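PDB 3VSN: Non-sulfated chondroitin lyase E66 from Autographa californica nucleopolyhedrovirus, which cleaves non-sulfated chondroitin as a lyase of the occlusion-derived virus envelope and is essential for oral infectivity. Local coordinates for residues Asn63-Asn68 with Gly79-Thr84. Numbering follows the deposited sequence.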
loop_
_atom_site.group_PDB
_atom_site.type_symbol
_atom_site.label_atom_id
_atom_site.label_comp_id
_atom_site.label_asym_id
_atom_site.label_seq_id
_atom_site.Cartn_x
_atom_site.Cartn_y
_atom_site.Cartn_z
ATOM N N ASN A 63 -31.547 -26.396 4.723
ATOM C CA ASN A 63 -31.089 -27.028 3.487
ATOM C C ASN A 63 -29.768 -26.455 2.973
ATOM O O ASN A 63 -28.842 -27.205 2.651
ATOM C CB ASN A 63 -32.166 -26.928 2.399
ATOM C CG ASN A 63 -33.427 -27.701 2.745
ATOM O OD1 ASN A 63 -34.522 -27.139 2.772
ATOM N ND2 ASN A 63 -33.280 -28.993 3.014
ATOM N N THR A 64 -29.687 -25.128 2.908
ATOM C CA THR A 64 -28.553 -24.446 2.281
ATOM C C THR A 64 -27.697 -23.665 3.287
ATOM O O THR A 64 -26.892 -22.815 2.896
ATOM C CB THR A 64 -29.030 -23.496 1.157
ATOM O OG1 THR A 64 -29.955 -22.543 1.692
ATOM C CG2 THR A 64 -29.697 -24.278 0.028
ATOM N N VAL A 65 -27.869 -23.977 4.572
ATOM C CA VAL A 65 -27.232 -23.264 5.702
ATOM C C VAL A 65 -27.803 -21.850 5.881
ATOM O O VAL A 65 -28.242 -21.494 6.976
ATOM C CB VAL A 65 -25.681 -23.242 5.639
ATOM C CG1 VAL A 65 -25.105 -22.704 6.942
ATOM C CG2 VAL A 65 -25.127 -24.634 5.368
ATOM N N PHE A 66 -27.796 -21.059 4.808
ATOM C CA PHE A 66 -28.376 -19.716 4.824
ATOM C C PHE A 66 -29.344 -19.493 3.661
ATOM O O PHE A 66 -29.213 -20.120 2.607
ATOM C CB PHE A 66 -27.277 -18.649 4.776
ATOM C CG PHE A 66 -26.283 -18.732 5.903
ATOM C CD1 PHE A 66 -26.619 -18.310 7.186
ATOM C CD2 PHE A 66 -24.995 -19.205 5.671
ATOM C CE1 PHE A 66 -25.697 -18.377 8.220
ATOM C CE2 PHE A 66 -24.069 -19.276 6.703
ATOM C CZ PHE A 66 -24.421 -18.866 7.979
ATOM N N ASP A 67 -30.302 -18.586 3.858
ATOM C CA ASP A 67 -31.290 -18.234 2.830
ATOM C C ASP A 67 -30.667 -17.553 1.615
ATOM O O ASP A 67 -29.641 -16.875 1.731
ATOM C CB ASP A 67 -32.380 -17.324 3.414
ATOM C CG ASP A 67 -33.432 -18.089 4.203
ATOM O OD1 ASP A 67 -33.488 -19.332 4.088
ATOM O OD2 ASP A 67 -34.210 -17.442 4.939
ATOM N N ASN A 68 -31.306 -17.741 0.458
ATOM C CA ASN A 68 -30.919 -17.096 -0.806
ATOM C C ASN A 68 -29.505 -17.425 -1.300
ATOM O O ASN A 68 -28.825 -16.582 -1.891
ATOM C CB ASN A 68 -31.156 -15.579 -0.743
ATOM C CG ASN A 68 -32.621 -15.228 -0.572
ATOM O OD1 ASN A 68 -33.467 -15.641 -1.366
ATOM N ND2 ASN A 68 -32.931 -14.464 0.471
ATOM N N GLY A 79 -18.597 -20.631 -0.880
ATOM C CA GLY A 79 -17.662 -19.669 -0.299
ATOM C C GLY A 79 -18.357 -18.669 0.607
ATOM O O GLY A 79 -17.865 -18.355 1.693
ATOM N N THR A 80 -19.515 -18.184 0.165
ATOM C CA THR A 80 -20.312 -17.250 0.953
ATOM C C THR A 80 -20.850 -17.894 2.236
ATOM O O THR A 80 -20.814 -17.267 3.295
ATOM C CB THR A 80 -21.450 -16.629 0.119
ATOM O OG1 THR A 80 -20.891 -16.011 -1.045
ATOM C CG2 THR A 80 -22.203 -15.573 0.922
ATOM N N VAL A 81 -21.329 -19.137 2.137
ATOM C CA VAL A 81 -21.745 -19.906 3.318
ATOM C C VAL A 81 -20.584 -20.016 4.311
ATOM O O VAL A 81 -20.744 -19.732 5.500
ATOM C CB VAL A 81 -22.249 -21.322 2.949
ATOM C CG1 VAL A 81 -22.407 -22.188 4.192
ATOM C CG2 VAL A 81 -23.568 -21.244 2.195
ATOM N N CYS A 82 -19.422 -20.421 3.804
ATOM C CA CYS A 82 -18.209 -20.546 4.609
ATOM C C CYS A 82 -17.835 -19.247 5.335
ATOM O O CYS A 82 -17.645 -19.250 6.556
ATOM C CB CYS A 82 -17.050 -21.046 3.745
ATOM S SG CYS A 82 -17.158 -22.800 3.317
ATOM N N HIS A 83 -17.746 -18.142 4.592
ATOM C CA HIS A 83 -17.419 -16.838 5.187
ATOM C C HIS A 83 -18.443 -16.368 6.182
ATOM O O HIS A 83 -18.093 -15.808 7.218
ATOM C CB HIS A 83 -17.217 -15.773 4.111
ATOM C CG HIS A 83 -15.925 -15.915 3.343
ATOM N ND1 HIS A 83 -14.726 -15.986 3.950
ATOM C CD2 HIS A 83 -15.679 -15.971 1.974
ATOM C CE1 HIS A 83 -13.761 -16.093 3.020
ATOM N NE2 HIS A 83 -14.348 -16.086 1.810
ATOM N N THR A 84 -19.718 -16.592 5.876
ATOM C CA THR A 84 -20.809 -16.175 6.751
ATOM C C THR A 84 -20.799 -16.945 8.080
ATOM O O THR A 84 -21.039 -16.355 9.137
ATOM C CB THR A 84 -22.170 -16.283 6.029
ATOM O OG1 THR A 84 -22.102 -15.561 4.792
ATOM C CG2 THR A 84 -23.291 -15.705 6.872
#
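Phe66, on the short strand 65-66, and Val81 of helix 75-93 are the closest backbone pair, their CA atoms 6.8 Å apart. The Phe66 ring lies between two methyl groups, both offset toward its rim. Thr84 CG2 sits over one face, 3.7 Å from the ring centroid and 19° off the normal, a CH-pi contact. On the opposite face lies Val65 CG1, from the same segment as the ring. At the ring edge, Phe66 CE2 comes within 3.6 Å of Val81 O, close to the ring plane. Val65 adds an aliphatic contact, its CB lying 3.7 Å from Val81 CG1. The other methyl, Val81 CG2, rests against Thr64 O. At chi1 -53° Thr84 OG1 lies beside its own backbone N, and CG2 is anti to that N, over the ring. Thr84 OG1 donates a hydrogen bond to Thr80 O at 2.6 Å, and Thr84 N reaches the same oxygen from the other side of the carbonyl plane. Trp60 also meets the Phe66 ring. This packing joins the small 60-61/65-66 hairpin to a helix of the alpha-helical domain, away from the catalytic residues. The hydroxyls of Thr64 and Thr84 hydrogen-bond within their own segments. Across the contact, carbon atoms touch the carbonyl oxygens, so shape and apolar burial hold it.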